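Long-range contacts in papain-like protease (Human betacoronavirus 2c EMC/2012, PDB 4RNA), which probably cleaves the viral polyprotein as a cysteine protease of the papain-like fold and, like its relatives, may also remove ubiquitin from host proteins: residues 71-75 with 131-135; 237-242 with 317-321; 268-274 with 305-309. One frame throughout, in Å; residues are numbered along the deposited sequence.

Contact 1. Residues 71-75 with 131-135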
loop_
_atom_site.group_PDB
_atom_site.type_symbol
_atom_site.label_atom_id
_atom_site.label_comp_id
_atom_site.label_asym_id
_atom_site.label_seq_id
_atom_site.Cartn_x
_atom_site.Cartn_y
_atom_site.Cartn_z
ATOM N N LYS A 71 17.325 -4.154 -0.644
ATOM C CA LYS A 71 17.082 -2.781 -1.114
ATOM C C LYS A 71 17.537 -2.583 -2.568
ATOM O O LYS A 71 16.880 -1.883 -3.346
ATOM C CB LYS A 71 17.749 -1.734 -0.212
ATOM C CG LYS A 71 17.221 -1.695 1.218
ATOM C CD LYS A 71 17.740 -0.467 1.966
ATOM C CE LYS A 71 19.269 -0.442 2.058
ATOM N NZ LYS A 71 19.831 -1.070 3.302
ATOM N N GLU A 72 18.651 -3.194 -2.939
ATOM C CA GLU A 72 19.151 -3.001 -4.287
ATOM C C GLU A 72 18.235 -3.639 -5.341
ATOM O O GLU A 72 18.095 -3.112 -6.397
ATOM C CB GLU A 72 20.572 -3.520 -4.423
ATOM C CG GLU A 72 21.605 -2.638 -3.748
ATOM C CD GLU A 72 22.985 -3.276 -3.703
ATOM O OE1 GLU A 72 23.202 -4.353 -4.317
ATOM O OE2 GLU A 72 23.880 -2.707 -3.036
ATOM N N LEU A 73 17.593 -4.757 -5.042
ATOM C CA LEU A 73 16.800 -5.428 -6.026
ATOM C C LEU A 73 15.319 -4.955 -5.973
ATOM O O LEU A 73 14.655 -4.803 -6.983
ATOM C CB LEU A 73 16.889 -6.922 -5.773
ATOM C CG LEU A 73 15.906 -7.857 -6.504
ATOM C CD1 LEU A 73 16.036 -7.798 -8.015
ATOM C CD2 LEU A 73 16.109 -9.300 -6.022
ATOM N N TYR A 74 14.818 -4.736 -4.774
ATOM C CA TYR A 74 13.445 -4.398 -4.573
ATOM C C TYR A 74 13.150 -2.991 -4.185
ATOM O O TYR A 74 11.990 -2.633 -4.139
ATOM C CB TYR A 74 12.855 -5.292 -3.504
ATOM C CG TYR A 74 12.834 -6.735 -3.909
ATOM C CD1 TYR A 74 11.960 -7.180 -4.902
ATOM C CD2 TYR A 74 13.691 -7.684 -3.286
ATOM C CE1 TYR A 74 11.979 -8.487 -5.278
ATOM C CE2 TYR A 74 13.659 -9.018 -3.645
ATOM C CZ TYR A 74 12.785 -9.411 -4.633
ATOM O OH TYR A 74 12.700 -10.743 -5.061
ATOM N N GLY A 75 14.159 -2.157 -3.965
ATOM C CA GLY A 75 13.856 -0.889 -3.333
ATOM C C GLY A 75 13.545 -0.983 -1.843
ATOM O O GLY A 75 13.580 -2.087 -1.272
ATOM N N VAL A 131 12.244 1.714 -12.244
ATOM C CA VAL A 131 13.504 2.115 -11.610
ATOM C C VAL A 131 13.875 1.037 -10.598
ATOM O O VAL A 131 14.994 0.979 -10.156
ATOM C CB VAL A 131 13.454 3.514 -10.949
ATOM C CG1 VAL A 131 13.039 4.564 -11.967
ATOM C CG2 VAL A 131 12.539 3.546 -9.723
ATOM N N ILE A 132 12.940 0.157 -10.249
ATOM C CA ILE A 132 13.270 -0.994 -9.351
ATOM C C ILE A 132 13.705 -2.227 -10.200
ATOM O O ILE A 132 12.953 -2.684 -11.061
ATOM C CB ILE A 132 12.026 -1.393 -8.503
ATOM C CG1 ILE A 132 11.676 -0.256 -7.511
ATOM C CG2 ILE A 132 12.326 -2.688 -7.724
ATOM C CD1 ILE A 132 10.249 -0.298 -6.938
ATOM N N PRO A 133 14.921 -2.772 -9.955
ATOM C CA PRO A 133 15.351 -3.881 -10.810
ATOM C C PRO A 133 14.442 -5.089 -10.839
ATOM O O PRO A 133 14.248 -5.664 -11.915
ATOM C CB PRO A 133 16.722 -4.244 -10.238
ATOM C CG PRO A 133 17.249 -2.929 -9.716
ATOM C CD PRO A 133 16.071 -2.150 -9.216
ATOM N N ALA A 134 13.874 -5.482 -9.698
ATOM C CA ALA A 134 13.029 -6.674 -9.742
ATOM C C ALA A 134 11.855 -6.450 -10.644
ATOM O O ALA A 134 11.415 -7.374 -11.352
ATOM C CB ALA A 134 12.561 -7.036 -8.336
ATOM N N LEU A 135 11.255 -5.255 -10.562
ATOM C CA LEU A 135 10.069 -4.946 -11.398
ATOM C C LEU A 135 10.423 -4.878 -12.883
ATOM O O LEU A 135 9.717 -5.371 -13.690
ATOM C CB LEU A 135 9.430 -3.616 -11.004
ATOM C CG LEU A 135 8.172 -3.673 -10.194
ATOM C CD1 LEU A 135 7.715 -2.225 -9.868
ATOM C CD2 LEU A 135 7.097 -4.534 -10.868
#
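Ala134 meets residues 71-75 with both its backbone and its side chain. Ala134 N donates to Leu73 O, 2.9 Å away. The N-H...O angle is 153° and the donor lies in the carbonyl plane. Next to this bond, Ala134 CB sits against the side chains of Leu73 and Tyr74. Leu73 CD1 is 3.6 Å from Ala134 CB. Leu73 holds CG trans to its own N (chi1 168°), and from there the CD1 branch turns to the methyl. Tyr74 starts out the other way. Its CB points away from residues 131-135, yet chi1 of -64° brings the ring back to the Ala134 methyl. Tyr74 CE1 then lies 3.4 Å from Ala134 CB, in an oblique approach. Leu73 CG lies over the centre of the Tyr74 ring, 3.7 Å above its plane. Leu73 and Tyr74 therefore pack on each other as well as on Ala134.

Ile132 uses one branch. Ile132 CG2 comes to 3.2 Å from Leu73 O and also borders Tyr74 O. Pro133 lies further out, with CG 3.4 Å from Glu72 O. Ile132 is the N-cap residue of helix 133-143, and Gly75, with positive phi, follows the last residue of helix 64-74. A carbonyl from the last turn of one helix thus meets an amide in the first turn of the other, which is probably electrostatically favourable.

Helix 148-158 packs against both segments. Its Tyr157 OH hydrogen-bonds Tyr74 O and its side chain touches Ile132, while Leu153 packs on Tyr74. Phe81, from helix 81-92, meets the Tyr74 ring. Val131 is tied by its backbone to Lys178, just before strand 179-181.

Contact 2. Residues 237-242 with 317-321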
loop_
_atom_site.group_PDB
_atom_site.type_symbol
_atom_site.label_atom_id
_atom_site.label_comp_id
_atom_site.label_asym_id
_atom_site.label_seq_id
_atom_site.Cartn_x
_atom_site.Cartn_y
_atom_site.Cartn_z
ATOM N N GLN A 237 -5.434 27.070 -16.174
ATOM C CA GLN A 237 -5.521 26.436 -17.489
ATOM C C GLN A 237 -4.247 25.759 -17.902
ATOM O O GLN A 237 -3.155 26.281 -17.654
ATOM C CB GLN A 237 -5.985 27.473 -18.562
ATOM C CG GLN A 237 -6.179 26.925 -19.959
ATOM C CD GLN A 237 -6.815 27.949 -20.888
ATOM O OE1 GLN A 237 -7.598 28.821 -20.459
ATOM N NE2 GLN A 237 -6.440 27.873 -22.159
ATOM N N LEU A 238 -4.371 24.590 -18.551
ATOM C CA LEU A 238 -3.218 23.963 -19.218
ATOM C C LEU A 238 -2.677 24.785 -20.459
ATOM O O LEU A 238 -3.396 25.048 -21.411
ATOM C CB LEU A 238 -3.603 22.522 -19.617
ATOM C CG LEU A 238 -2.477 21.665 -20.226
ATOM C CD1 LEU A 238 -1.267 21.430 -19.279
ATOM C CD2 LEU A 238 -3.106 20.349 -20.708
ATOM N N VAL A 239 -1.426 25.247 -20.418
ATOM C CA VAL A 239 -0.940 26.046 -21.536
ATOM C C VAL A 239 0.115 25.328 -22.426
ATOM O O VAL A 239 0.320 25.683 -23.613
ATOM C CB VAL A 239 -0.413 27.415 -21.069
ATOM C CG1 VAL A 239 -1.608 28.275 -20.592
ATOM C CG2 VAL A 239 0.641 27.232 -19.979
ATOM N N GLU A 240 0.749 24.294 -21.887
ATOM C CA GLU A 240 1.670 23.525 -22.740
ATOM C C GLU A 240 1.690 22.071 -22.299
ATOM O O GLU A 240 1.625 21.762 -21.108
ATOM C CB GLU A 240 3.073 24.121 -22.702
ATOM C CG GLU A 240 3.915 23.717 -23.886
ATOM C CD GLU A 240 5.300 23.285 -23.457
ATOM O OE1 GLU A 240 5.620 22.071 -23.562
ATOM O OE2 GLU A 240 6.060 24.154 -22.976
ATOM N N HIS A 241 1.760 21.180 -23.274
ATOM C CA HIS A 241 1.697 19.756 -22.996
ATOM C C HIS A 241 2.447 18.972 -24.038
ATOM O O HIS A 241 2.081 18.957 -25.204
ATOM C CB HIS A 241 0.254 19.298 -22.890
ATOM C CG HIS A 241 0.082 18.106 -22.010
ATOM N ND1 HIS A 241 -1.100 17.433 -21.890
ATOM C CD2 HIS A 241 0.991 17.466 -21.165
ATOM C CE1 HIS A 241 -0.947 16.429 -20.987
ATOM N NE2 HIS A 241 0.333 16.434 -20.565
ATOM N N THR A 242 3.495 18.282 -23.621
ATOM C CA THR A 242 4.233 17.483 -24.574
ATOM C C THR A 242 4.601 16.141 -23.934
ATOM O O THR A 242 5.329 16.102 -22.940
ATOM C CB THR A 242 5.463 18.253 -25.113
ATOM O OG1 THR A 242 6.290 17.304 -25.787
ATOM C CG2 THR A 242 6.272 18.838 -23.987
ATOM N N GLN A 317 0.941 13.901 -26.589
ATOM C CA GLN A 317 0.318 15.189 -26.759
ATOM C C GLN A 317 1.364 16.110 -27.304
ATOM O O GLN A 317 2.543 15.943 -27.005
ATOM C CB GLN A 317 -0.116 15.703 -25.384
ATOM C CG GLN A 317 -1.032 14.709 -24.705
ATOM C CD GLN A 317 -2.352 14.668 -25.374
ATOM O OE1 GLN A 317 -2.989 15.700 -25.486
ATOM N NE2 GLN A 317 -2.840 13.466 -25.749
ATOM N N LYS A 318 0.953 17.082 -28.106
ATOM C CA LYS A 318 1.913 18.144 -28.465
ATOM C C LYS A 318 1.114 19.418 -28.573
ATOM O O LYS A 318 0.620 19.748 -29.649
ATOM C CB LYS A 318 2.738 17.827 -29.761
ATOM C CG LYS A 318 3.572 19.028 -30.218
ATOM C CD LYS A 318 5.078 18.786 -30.378
ATOM C CE LYS A 318 5.478 18.798 -31.841
ATOM N NZ LYS A 318 4.570 17.879 -32.584
ATOM N N TYR A 319 0.936 20.095 -27.438
ATOM C CA TYR A 319 -0.038 21.180 -27.321
ATOM C C TYR A 319 0.627 22.426 -26.762
ATOM O O TYR A 319 1.458 22.362 -25.845
ATOM C CB TYR A 319 -1.131 20.739 -26.396
ATOM C CG TYR A 319 -2.157 21.788 -26.079
ATOM C CD1 TYR A 319 -3.068 22.248 -27.072
ATOM C CD2 TYR A 319 -2.268 22.292 -24.773
ATOM C CE1 TYR A 319 -4.047 23.205 -26.768
ATOM C CE2 TYR A 319 -3.238 23.261 -24.459
ATOM C CZ TYR A 319 -4.125 23.693 -25.442
ATOM O OH TYR A 319 -5.057 24.644 -25.121
ATOM N N SER A 320 0.276 23.549 -27.371
ATOM C CA SER A 320 0.537 24.888 -26.826
ATOM C C SER A 320 -0.735 25.741 -26.928
ATOM O O SER A 320 -1.343 25.809 -28.018
ATOM C CB SER A 320 1.668 25.545 -27.643
ATOM O OG SER A 320 2.013 26.752 -27.042
ATOM N N SER A 321 -1.195 26.379 -25.838
ATOM C CA SER A 321 -2.569 26.970 -25.897
ATOM C C SER A 321 -2.575 28.245 -26.701
ATOM O O SER A 321 -1.583 28.958 -26.750
ATOM C CB SER A 321 -3.208 27.235 -24.520
ATOM O OG SER A 321 -2.338 28.069 -23.809
HETATM O O HOH W 1 -5.745 24.816 -22.590
HETATM O O HOH W 2 0.592 28.229 -24.853
HETATM O O HOH W 3 -3.291 17.805 -23.781
#
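Tyr319 and His241 form a hydrogen-bonded antiparallel pair. Tyr319 N donates to His241 O at 2.8 Å, and His241 N returns the bond to Tyr319 O. The Tyr319 side chain starts at CB, 4.0 Å from His241 CB on the same sheet face. CG is anti to the backbone N (chi1 175°), and the ring runs along the neighbouring strand. Tyr319 CE2 lies 3.5 Å from Leu238 O, which sits at the ring edge, in plane. At the tip, Tyr319 OH donates to water 1 at 2.6 Å. That water donates to Leu238 O and accepts from Gln237 NE2. Arg221 makes a cation-pi contact with the ring. Two residues on from Tyr319, Ser321 N hydrogen-bonds Val239 O at 2.8 Å. The His241 ring has Gln317 CG over one face, 4.3 Å from its centroid, in a CH-pi contact. His241 NE2 is held by Ala208 O, and water 3 joins His241 ND1 to Gln317 OE1. Gln317 NE2 hydrogen-bonds Pro315 O.

On the other side of strand 233-242, Val239 and Glu240 both face Val188, a classic beta bulge. The sheet also includes strand 186-193, which ends at zinc ligand Cys193. This is the zinc-bearing fingers sheet of coronavirus papain-like proteases.

Contact 3. Residues 268-274 with 305-309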
loop_
_atom_site.group_PDB
_atom_site.type_symbol
_atom_site.label_atom_id
_atom_site.label_comp_id
_atom_site.label_asym_id
_atom_site.label_seq_id
_atom_site.Cartn_x
_atom_site.Cartn_y
_atom_site.Cartn_z
ATOM N N PHE A 268 -9.410 2.229 -22.816
ATOM C CA PHE A 268 -9.962 2.758 -21.578
ATOM C C PHE A 268 -10.403 1.637 -20.680
ATOM O O PHE A 268 -10.698 0.533 -21.167
ATOM C CB PHE A 268 -11.128 3.763 -21.847
ATOM C CG PHE A 268 -12.280 3.175 -22.636
ATOM C CD1 PHE A 268 -12.243 3.143 -24.026
ATOM C CD2 PHE A 268 -13.341 2.631 -21.979
ATOM C CE1 PHE A 268 -13.273 2.620 -24.785
ATOM C CE2 PHE A 268 -14.403 2.109 -22.721
ATOM C CZ PHE A 268 -14.371 2.103 -24.118
ATOM N N ASN A 269 -10.474 1.889 -19.366
ATOM C CA ASN A 269 -11.111 0.880 -18.506
ATOM C C ASN A 269 -12.490 1.212 -18.077
ATOM O O ASN A 269 -12.904 2.380 -18.066
ATOM C CB ASN A 269 -10.255 0.598 -17.252
ATOM C CG ASN A 269 -8.875 0.057 -17.639
ATOM O OD1 ASN A 269 -8.791 -0.824 -18.490
ATOM N ND2 ASN A 269 -7.794 0.569 -16.999
ATOM N N VAL A 270 -13.231 0.172 -17.697
ATOM C CA VAL A 270 -14.619 0.414 -17.346
ATOM C C VAL A 270 -14.806 -0.315 -16.022
ATOM O O VAL A 270 -14.210 -1.388 -15.816
ATOM C CB VAL A 270 -15.582 -0.176 -18.437
ATOM C CG1 VAL A 270 -16.967 -0.356 -17.902
ATOM C CG2 VAL A 270 -15.605 0.706 -19.680
ATOM N N PHE A 271 -15.554 0.285 -15.088
ATOM C CA PHE A 271 -15.952 -0.446 -13.891
ATOM C C PHE A 271 -17.460 -0.622 -13.924
ATOM O O PHE A 271 -18.178 0.360 -14.092
ATOM C CB PHE A 271 -15.500 0.308 -12.643
ATOM C CG PHE A 271 -15.838 -0.377 -11.321
ATOM C CD1 PHE A 271 -15.141 -1.515 -10.890
ATOM C CD2 PHE A 271 -16.816 0.133 -10.502
ATOM C CE1 PHE A 271 -15.440 -2.118 -9.676
ATOM C CE2 PHE A 271 -17.121 -0.478 -9.289
ATOM C CZ PHE A 271 -16.422 -1.588 -8.872
ATOM N N GLN A 272 -17.916 -1.863 -13.726
ATOM C CA GLN A 272 -19.332 -2.285 -13.820
ATOM C C GLN A 272 -19.918 -2.653 -12.477
ATOM O O GLN A 272 -19.342 -3.482 -11.757
ATOM C CB GLN A 272 -19.466 -3.516 -14.730
ATOM C CG GLN A 272 -19.371 -3.209 -16.224
ATOM C CD GLN A 272 -19.121 -4.435 -17.110
ATOM O OE1 GLN A 272 -18.929 -5.561 -16.636
ATOM N NE2 GLN A 272 -19.115 -4.204 -18.422
ATOM N N GLY A 273 -21.050 -2.007 -12.152
ATOM C CA GLY A 273 -21.909 -2.292 -10.985
ATOM C C GLY A 273 -21.484 -1.851 -9.582
ATOM O O GLY A 273 -21.246 -2.708 -8.725
ATOM N N ILE A 274 -21.441 -0.535 -9.329
ATOM C CA ILE A 274 -20.970 0.038 -8.029
ATOM C C ILE A 274 -21.671 -0.492 -6.757
ATOM O O ILE A 274 -21.020 -0.682 -5.716
ATOM C CB ILE A 274 -20.965 1.609 -8.002
ATOM C CG1 ILE A 274 -22.398 2.193 -7.993
ATOM C CG2 ILE A 274 -20.107 2.190 -9.134
ATOM C CD1 ILE A 274 -22.531 3.584 -7.395
ATOM N N TRP A 305 -20.893 2.122 -27.096
ATOM C CA TRP A 305 -20.973 1.546 -25.772
ATOM C C TRP A 305 -21.225 2.578 -24.727
ATOM O O TRP A 305 -20.421 3.520 -24.547
ATOM C CB TRP A 305 -19.691 0.790 -25.445
ATOM C CG TRP A 305 -19.780 -0.112 -24.241
ATOM C CD1 TRP A 305 -20.911 -0.661 -23.653
ATOM C CD2 TRP A 305 -18.648 -0.674 -23.491
ATOM N NE1 TRP A 305 -20.560 -1.468 -22.591
ATOM C CE2 TRP A 305 -19.216 -1.531 -22.461
ATOM C CE3 TRP A 305 -17.246 -0.570 -23.594
ATOM C CZ2 TRP A 305 -18.402 -2.235 -21.544
ATOM C CZ3 TRP A 305 -16.438 -1.290 -22.675
ATOM C CH2 TRP A 305 -17.003 -2.091 -21.681
ATOM N N LYS A 306 -22.347 2.391 -24.030
ATOM C CA LYS A 306 -22.683 3.170 -22.858
ATOM C C LYS A 306 -22.154 2.411 -21.656
ATOM O O LYS A 306 -22.576 1.305 -21.353
ATOM C CB LYS A 306 -24.202 3.422 -22.712
ATOM C CG LYS A 306 -24.516 4.408 -21.573
ATOM C CD LYS A 306 -25.917 5.006 -21.644
ATOM C CE LYS A 306 -26.989 4.045 -21.153
ATOM N NZ LYS A 306 -28.313 4.724 -21.029
ATOM N N CYS A 307 -21.229 3.034 -20.957
ATOM C CA CYS A 307 -20.482 2.339 -19.893
ATOM C C CYS A 307 -19.810 3.396 -18.971
ATOM O O CYS A 307 -19.642 4.563 -19.353
ATOM C CB CYS A 307 -19.405 1.451 -20.531
ATOM S SG CYS A 307 -18.260 2.466 -21.524
ATOM N N LYS A 308 -19.403 2.941 -17.794
ATOM C CA LYS A 308 -18.767 3.774 -16.748
ATOM C C LYS A 308 -17.264 3.681 -16.825
ATOM O O LYS A 308 -16.626 2.740 -16.322
ATOM C CB LYS A 308 -19.256 3.316 -15.383
ATOM C CG LYS A 308 -20.782 3.371 -15.257
ATOM C CD LYS A 308 -21.186 2.547 -14.048
ATOM C CE LYS A 308 -22.531 2.982 -13.500
ATOM N NZ LYS A 308 -22.747 2.190 -12.248
ATOM N N VAL A 309 -16.734 4.703 -17.455
ATOM C CA VAL A 309 -15.332 4.805 -17.755
ATOM C C VAL A 309 -14.589 5.209 -16.497
ATOM O O VAL A 309 -15.065 6.099 -15.721
ATOM C CB VAL A 309 -15.173 5.820 -18.862
ATOM C CG1 VAL A 309 -13.725 6.215 -19.099
ATOM C CG2 VAL A 309 -15.797 5.329 -20.161
#
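Val270 and Trp305 approach from opposite directions. Val270 CG2 reaches the six-membered part of the indole, 3.7 Å from Trp305 CZ3, and meets the ring obliquely. The indole is held from several sides. Cys307 CB, from the same strand, lies 3.5 Å above the Trp305 ring plane, over its centre. Gln272 NE2 comes in at the edge, in the indole plane, 3.8 Å from Trp305 CZ2. The Gln272 amide stands almost upright to the indole, with the planes 82° apart. Lys293 adds a cation-pi contact.

Phe268 turns its ring toward the same place. Its chi1 of 58° tucks CG in between its own N and C and swings the ring to strand 305-309. Trp305 CE3 lies near the Phe268 ring plane, 4.0 Å from Phe268 CZ, and the two side chains run at a slant to each other. Cys307 SG sits oblique to the Phe268 ring, 5.3 Å from its centroid, in a sulfur-aromatic contact. SG touches both Val270 CG2 and Phe268 CE2. Val309 CG2 meets Phe268 CD2, the two side chains crossing nearly at right angles.

The backbones join where the strands cross. Phe271 N donates to Lys308 O at 2.9 Å, nearly along the C=O axis. Val270 and Val309 form a non-hydrogen-bonded pair. Lys308 CB lies 3.4 Å from Phe271 O, a buried oxygen with no hydrogen-bonding partner in the model.

Strand 280-287 flanks the other edge of strand 267-272. The short segments' axes are 99° apart, so the strands meet nearly at right angles, consistent with a curled sheet; Phe268 and Trp305 pack together where they meet. This crossing belongs to the palm sheet of coronavirus papain-like proteases.

Overall arrangement
Contact 1 lies in the helical part of the chain; contacts 2 and 3 lie in its beta part. Contact 1 is 34 Å, centre to centre, from each of the others, and lies across the chain's centre from contact 3. Contacts 2 and 3 are closer, with nearest atoms about 13 Å apart. Strand 304-315 of contact 3 is followed directly by strand 318-320 of contact 2. A bound phosphate, probably from the crystallisation liquor, lies about 4 Å from the Val309 side chain in contact 3. Cys113, found as s-mercaptocysteine and so consistent with a reactive thiol, precedes helix 115-122. Thr121 of that helix hydrogen-bonds Asn269 of contact 3, and His280 bonds Gln272 through the backbone.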